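Local structure of uncharacterized protein (Treponema denticola ATCC 35404, 6R9N) at residues Leu39-Pro51 against Phe67-Ser79. The protein probably senses iron and oxygen for bacterial chemotaxis, holding a di-iron centre with bound peroxide in a metallo-beta-lactamase-like fold. Residues are numbered along the deposited sequence; the frame is centred on the assembly and turned at random.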
loop_
_atom_site.group_PDB
_atom_site.type_symbol
_atom_site.label_atom_id
_atom_site.label_comp_id
_atom_site.label_asym_id
_atom_site.label_seq_id
_atom_site.Cartn_x
_atom_site.Cartn_y
_atom_site.Cartn_z
ATOM N N LEU A 39 -6.809 -11.956 17.276
ATOM C CA LEU A 39 -8.172 -12.462 17.304
ATOM C C LEU A 39 -8.862 -11.888 18.529
ATOM O O LEU A 39 -8.287 -11.881 19.625
ATOM C CB LEU A 39 -8.203 -13.993 17.337
ATOM C CG LEU A 39 -9.562 -14.681 17.511
ATOM C CD1 LEU A 39 -10.398 -14.537 16.251
ATOM C CD2 LEU A 39 -9.375 -16.170 17.852
ATOM N N ILE A 40 -10.063 -11.362 18.330
ATOM C CA ILE A 40 -10.965 -11.000 19.413
ATOM C C ILE A 40 -12.111 -11.998 19.413
ATOM O O ILE A 40 -12.673 -12.302 18.356
ATOM C CB ILE A 40 -11.469 -9.559 19.270
ATOM C CG1 ILE A 40 -10.295 -8.596 19.441
ATOM C CG2 ILE A 40 -12.572 -9.275 20.280
ATOM C CD1 ILE A 40 -10.524 -7.238 18.822
ATOM N N VAL A 41 -12.418 -12.549 20.588
ATOM C CA VAL A 41 -13.551 -13.443 20.782
ATOM C C VAL A 41 -14.490 -12.763 21.763
ATOM O O VAL A 41 -14.043 -12.245 22.793
ATOM C CB VAL A 41 -13.101 -14.824 21.310
ATOM C CG1 VAL A 41 -14.305 -15.718 21.624
ATOM C CG2 VAL A 41 -12.172 -15.504 20.316
ATOM N N ASP A 42 -15.778 -12.739 21.435
ATOM C CA ASP A 42 -16.770 -12.009 22.222
ATOM C C ASP A 42 -18.056 -12.824 22.188
ATOM O O ASP A 42 -18.647 -13.007 21.116
ATOM C CB ASP A 42 -16.988 -10.591 21.679
ATOM C CG ASP A 42 -17.679 -9.680 22.674
ATOM O OD1 ASP A 42 -18.931 -9.702 22.742
ATOM O OD2 ASP A 42 -16.982 -8.933 23.391
ATOM N N ARG A 43 -18.459 -13.338 23.359
ATOM C CA ARG A 43 -19.613 -14.229 23.471
ATOM C C ARG A 43 -19.579 -15.302 22.386
ATOM O O ARG A 43 -20.576 -15.576 21.717
ATOM C CB ARG A 43 -20.922 -13.439 23.422
ATOM C CG ARG A 43 -21.150 -12.531 24.628
ATOM C CD ARG A 43 -21.865 -13.240 25.783
ATOM N NE ARG A 43 -23.227 -13.649 25.434
ATOM N NH1 ARG A 43 -25.481 -13.318 25.103
ATOM N NH2 ARG A 43 -24.172 -11.569 25.786
ATOM N N GLY A 44 -18.395 -15.866 22.151
ATOM C CA GLY A 44 -18.288 -16.956 21.213
ATOM C C GLY A 44 -18.167 -16.568 19.755
ATOM O O GLY A 44 -18.115 -17.465 18.910
ATOM N N ARG A 45 -18.176 -15.280 19.417
ATOM C CA ARG A 45 -18.004 -14.835 18.035
ATOM C C ARG A 45 -16.630 -14.191 17.872
ATOM O O ARG A 45 -16.057 -13.678 18.838
ATOM C CB ARG A 45 -19.104 -13.847 17.627
ATOM C CG ARG A 45 -20.480 -14.185 18.208
ATOM C CD ARG A 45 -21.020 -15.474 17.603
ATOM N NE ARG A 45 -20.858 -15.458 16.154
ATOM C CZ ARG A 45 -21.212 -16.447 15.342
ATOM N NH1 ARG A 45 -21.017 -16.329 14.034
ATOM N NH2 ARG A 45 -21.774 -17.540 15.830
ATOM N N GLY A 46 -16.093 -14.225 16.651
ATOM C CA GLY A 46 -14.713 -13.837 16.395
ATOM C C GLY A 46 -14.574 -12.582 15.544
ATOM O O GLY A 46 -15.418 -12.292 14.696
ATOM N N VAL A 47 -13.502 -11.831 15.791
ATOM C CA VAL A 47 -13.087 -10.702 14.961
ATOM C C VAL A 47 -11.607 -10.910 14.658
ATOM O O VAL A 47 -10.790 -10.990 15.582
ATOM C CB VAL A 47 -13.313 -9.346 15.659
ATOM C CG1 VAL A 47 -12.788 -8.198 14.796
ATOM C CG2 VAL A 47 -14.795 -9.146 16.025
ATOM N N LEU A 48 -11.271 -11.034 13.379
ATOM C CA LEU A 48 -9.909 -11.336 12.948
ATOM C C LEU A 48 -9.208 -10.067 12.484
ATOM O O LEU A 48 -9.718 -9.368 11.606
ATOM C CB LEU A 48 -9.946 -12.367 11.821
ATOM C CG LEU A 48 -8.664 -13.077 11.403
ATOM C CD1 LEU A 48 -7.938 -13.673 12.621
ATOM C CD2 LEU A 48 -9.015 -14.162 10.379
ATOM N N LEU A 49 -8.015 -9.801 13.029
ATOM C CA LEU A 49 -7.268 -8.587 12.706
ATOM C C LEU A 49 -6.062 -8.905 11.825
ATOM O O LEU A 49 -5.187 -9.689 12.218
ATOM C CB LEU A 49 -6.804 -7.875 13.976
ATOM C CG LEU A 49 -7.837 -7.478 15.024
ATOM C CD1 LEU A 49 -7.269 -6.454 15.975
ATOM C CD2 LEU A 49 -9.081 -6.937 14.379
ATOM N N ASP A 50 -5.995 -8.241 10.656
ATOM C CA ASP A 50 -4.905 -8.303 9.680
ATOM C C ASP A 50 -4.365 -9.719 9.540
ATOM O O ASP A 50 -3.215 -10.003 9.904
ATOM C CB ASP A 50 -3.786 -7.337 10.064
ATOM C CG ASP A 50 -4.121 -5.903 9.702
ATOM O OD1 ASP A 50 -5.319 -5.628 9.431
ATOM O OD2 ASP A 50 -3.196 -5.052 9.682
ATOM N N PRO A 51 -5.183 -10.641 9.043
ATOM C CA PRO A 51 -4.775 -12.039 8.961
ATOM C C PRO A 51 -3.847 -12.340 7.800
ATOM O O PRO A 51 -3.522 -13.511 7.588
ATOM C CB PRO A 51 -6.121 -12.747 8.773
ATOM C CG PRO A 51 -6.878 -11.780 7.888
ATOM C CD PRO A 51 -6.427 -10.393 8.291
ATOM N N PHE A 67 -9.753 -21.638 20.236
ATOM C CA PHE A 67 -10.621 -20.694 20.922
ATOM C C PHE A 67 -12.021 -20.619 20.361
ATOM O O PHE A 67 -12.953 -20.337 21.118
ATOM C CB PHE A 67 -10.022 -19.282 20.868
ATOM C CG PHE A 67 -8.656 -19.186 21.473
ATOM C CD1 PHE A 67 -8.505 -19.073 22.848
ATOM C CD2 PHE A 67 -7.524 -19.226 20.673
ATOM C CE1 PHE A 67 -7.247 -18.977 23.415
ATOM C CE2 PHE A 67 -6.254 -19.144 21.236
ATOM C CZ PHE A 67 -6.116 -19.012 22.601
ATOM N N ILE A 68 -12.202 -20.857 19.064
ATOM C CA ILE A 68 -13.479 -20.584 18.426
ATOM C C ILE A 68 -13.525 -21.326 17.101
ATOM O O ILE A 68 -12.498 -21.539 16.457
ATOM C CB ILE A 68 -13.655 -19.054 18.245
ATOM C CG1 ILE A 68 -15.119 -18.659 18.273
ATOM C CG2 ILE A 68 -12.982 -18.554 16.968
ATOM C CD1 ILE A 68 -15.278 -17.159 18.249
ATOM N N SER A 69 -14.721 -21.716 16.692
ATOM C CA SER A 69 -14.883 -22.294 15.368
ATOM C C SER A 69 -14.717 -21.217 14.303
ATOM O O SER A 69 -15.232 -20.099 14.432
ATOM C CB SER A 69 -16.257 -22.957 15.245
ATOM O OG SER A 69 -16.402 -24.011 16.195
ATOM N N VAL A 70 -13.985 -21.560 13.243
ATOM C CA VAL A 70 -13.695 -20.575 12.210
ATOM C C VAL A 70 -14.987 -20.126 11.546
ATOM O O VAL A 70 -15.068 -19.016 11.000
ATOM C CB VAL A 70 -12.690 -21.164 11.197
ATOM C CG1 VAL A 70 -13.406 -21.982 10.135
ATOM C CG2 VAL A 70 -11.874 -20.062 10.557
ATOM N N ASP A 71 -16.008 -20.980 11.590
ATOM C CA ASP A 71 -17.404 -20.682 11.308
ATOM C C ASP A 71 -17.871 -19.352 11.882
ATOM O O ASP A 71 -18.667 -18.645 11.262
ATOM C CB ASP A 71 -18.280 -21.800 11.895
ATOM C CG ASP A 71 -18.891 -22.676 10.841
ATOM O OD1 ASP A 71 -18.854 -22.282 9.659
ATOM O OD2 ASP A 71 -19.419 -23.756 11.196
ATOM N N LYS A 72 -17.441 -19.041 13.103
ATOM C CA LYS A 72 -18.064 -17.990 13.894
ATOM C C LYS A 72 -17.297 -16.675 13.866
ATOM O O LYS A 72 -17.588 -15.783 14.671
ATOM C CB LYS A 72 -18.249 -18.480 15.329
ATOM C CG LYS A 72 -18.818 -19.883 15.378
ATOM C CD LYS A 72 -19.813 -20.048 16.494
ATOM C CE LYS A 72 -19.942 -21.516 16.879
ATOM N NZ LYS A 72 -19.827 -21.716 18.354
ATOM N N ILE A 73 -16.328 -16.534 12.968
ATOM C CA ILE A 73 -15.709 -15.237 12.721
ATOM C C ILE A 73 -16.674 -14.409 11.882
ATOM O O ILE A 73 -16.926 -14.720 10.718
ATOM C CB ILE A 73 -14.344 -15.382 12.039
ATOM C CG1 ILE A 73 -13.353 -15.983 13.048
ATOM C CG2 ILE A 73 -13.860 -14.030 11.536
ATOM C CD1 ILE A 73 -12.112 -16.599 12.440
ATOM N N ASP A 74 -17.238 -13.370 12.488
ATOM C CA ASP A 74 -18.193 -12.494 11.833
ATOM C C ASP A 74 -17.538 -11.310 11.148
ATOM O O ASP A 74 -18.137 -10.735 10.232
ATOM C CB ASP A 74 -19.199 -11.955 12.852
ATOM C CG ASP A 74 -19.960 -13.059 13.564
ATOM O OD1 ASP A 74 -20.181 -14.126 12.944
ATOM O OD2 ASP A 74 -20.333 -12.855 14.743
ATOM N N THR A 75 -16.341 -10.924 11.579
ATOM C CA THR A 75 -15.710 -9.700 11.110
ATOM C C THR A 75 -14.225 -9.939 10.875
ATOM O O THR A 75 -13.571 -10.630 11.652
ATOM C CB THR A 75 -15.918 -8.569 12.128
ATOM O OG1 THR A 75 -17.305 -8.213 12.160
ATOM C CG2 THR A 75 -15.109 -7.330 11.762
ATOM N N ILE A 76 -13.705 -9.370 9.799
ATOM C CA ILE A 76 -12.280 -9.380 9.498
ATOM C C ILE A 76 -11.871 -7.934 9.250
ATOM O O ILE A 76 -12.472 -7.251 8.415
ATOM C CB ILE A 76 -11.966 -10.258 8.278
ATOM C CG1 ILE A 76 -12.274 -11.719 8.589
ATOM C CG2 ILE A 76 -10.524 -10.090 7.849
ATOM C CD1 ILE A 76 -12.349 -12.587 7.349
ATOM N N PHE A 77 -10.870 -7.465 9.983
ATOM C CA PHE A 77 -10.444 -6.077 9.941
ATOM C C PHE A 77 -9.113 -5.994 9.213
ATOM O O PHE A 77 -8.183 -6.733 9.545
ATOM C CB PHE A 77 -10.323 -5.518 11.352
ATOM C CG PHE A 77 -9.755 -4.125 11.418
ATOM C CD1 PHE A 77 -10.596 -3.017 11.365
ATOM C CD2 PHE A 77 -8.385 -3.924 11.566
ATOM C CE1 PHE A 77 -10.090 -1.744 11.453
ATOM C CE2 PHE A 77 -7.864 -2.651 11.650
ATOM C CZ PHE A 77 -8.712 -1.557 11.590
ATOM N N PHE A 78 -9.034 -5.118 8.216
ATOM C CA PHE A 78 -7.808 -4.845 7.469
ATOM C C PHE A 78 -7.378 -3.422 7.804
ATOM O O PHE A 78 -8.081 -2.462 7.450
ATOM C CB PHE A 78 -8.027 -4.954 5.955
ATOM C CG PHE A 78 -8.192 -6.348 5.437
ATOM C CD1 PHE A 78 -8.088 -7.443 6.257
ATOM C CD2 PHE A 78 -8.430 -6.560 4.097
ATOM C CE1 PHE A 78 -8.234 -8.724 5.755
ATOM C CE2 PHE A 78 -8.575 -7.842 3.588
ATOM C CZ PHE A 78 -8.480 -8.923 4.427
ATOM N N SER A 79 -6.212 -3.275 8.444
ATOM C CA SER A 79 -5.747 -1.930 8.774
ATOM C C SER A 79 -5.538 -1.097 7.506
ATOM O O SER A 79 -5.822 0.107 7.496
ATOM C CB SER A 79 -4.462 -1.990 9.609
ATOM O OG SER A 79 -3.397 -2.594 8.894
HETATM O O HOH W 1 -17.942 -20.224 20.310
#
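Bends at chi2 (-68°) and chi3 (-47°) fold the chain of Arg45 back onto Asp74, whose CG sits beside its own backbone N and anti to the carbonyl carbon. The pair marks one end of a beta-alpha-beta crossover, strand 45-49, helix 57-65 and strand 73-77, in a metallo-beta-lactamase-like domain; the segment axes of the two parallel strands run 23° apart. Arg45 and Asp74 form a side-on salt bridge with two hydrogen bonds, NH1 of Arg45 to OD1 of Asp74 at 2.6 Å and NE to OD2, with the two planes nearly coplanar. CB of Lys72 lies over one guanidinium face, 3.5 Å above the plane.

Backbone hydrogen bonds link the strands: Gly46, Leu48 and Asp50 donate to Lys72, Thr75 and Phe77, while Asp74 and Phe77 return bonds to Gly46 and Leu48. The pairing slips by one residue between Gly46–Ile73 and Val47–Thr75, a beta bulge that falls where Gly46 O takes Asp74 N. Val47 and Thr75 lie side by side on one face, CG1 to CG2 3.9 Å, and on that face Leu49 CD2 packs 3.6 Å from Phe77 CB. The other face carries Leu48 CB against Ile76 CG1, while beyond the strand Pro51 CD approaches the Phe78 ring obliquely, 3.5 Å from CE1. From the first hairpin strand, Val41 CG1 meets Ile68 CD1 tip to tip at 3.8 Å.

At the opposite end the strands run toward the di-iron site, where the side chain of Asp50 lies about 7 Å from an iron and Ser79 immediately precedes the iron ligand His80. This geometry is consistent with a second-shell role for Asp50 in fixing the start of the metal-binding loop. Both carboxylate oxygens use syn lone pairs: OD1 of Asp50 accepts from Ser79 N, and OD2 takes the Ser79 OG hydroxyl at 2.6 Å.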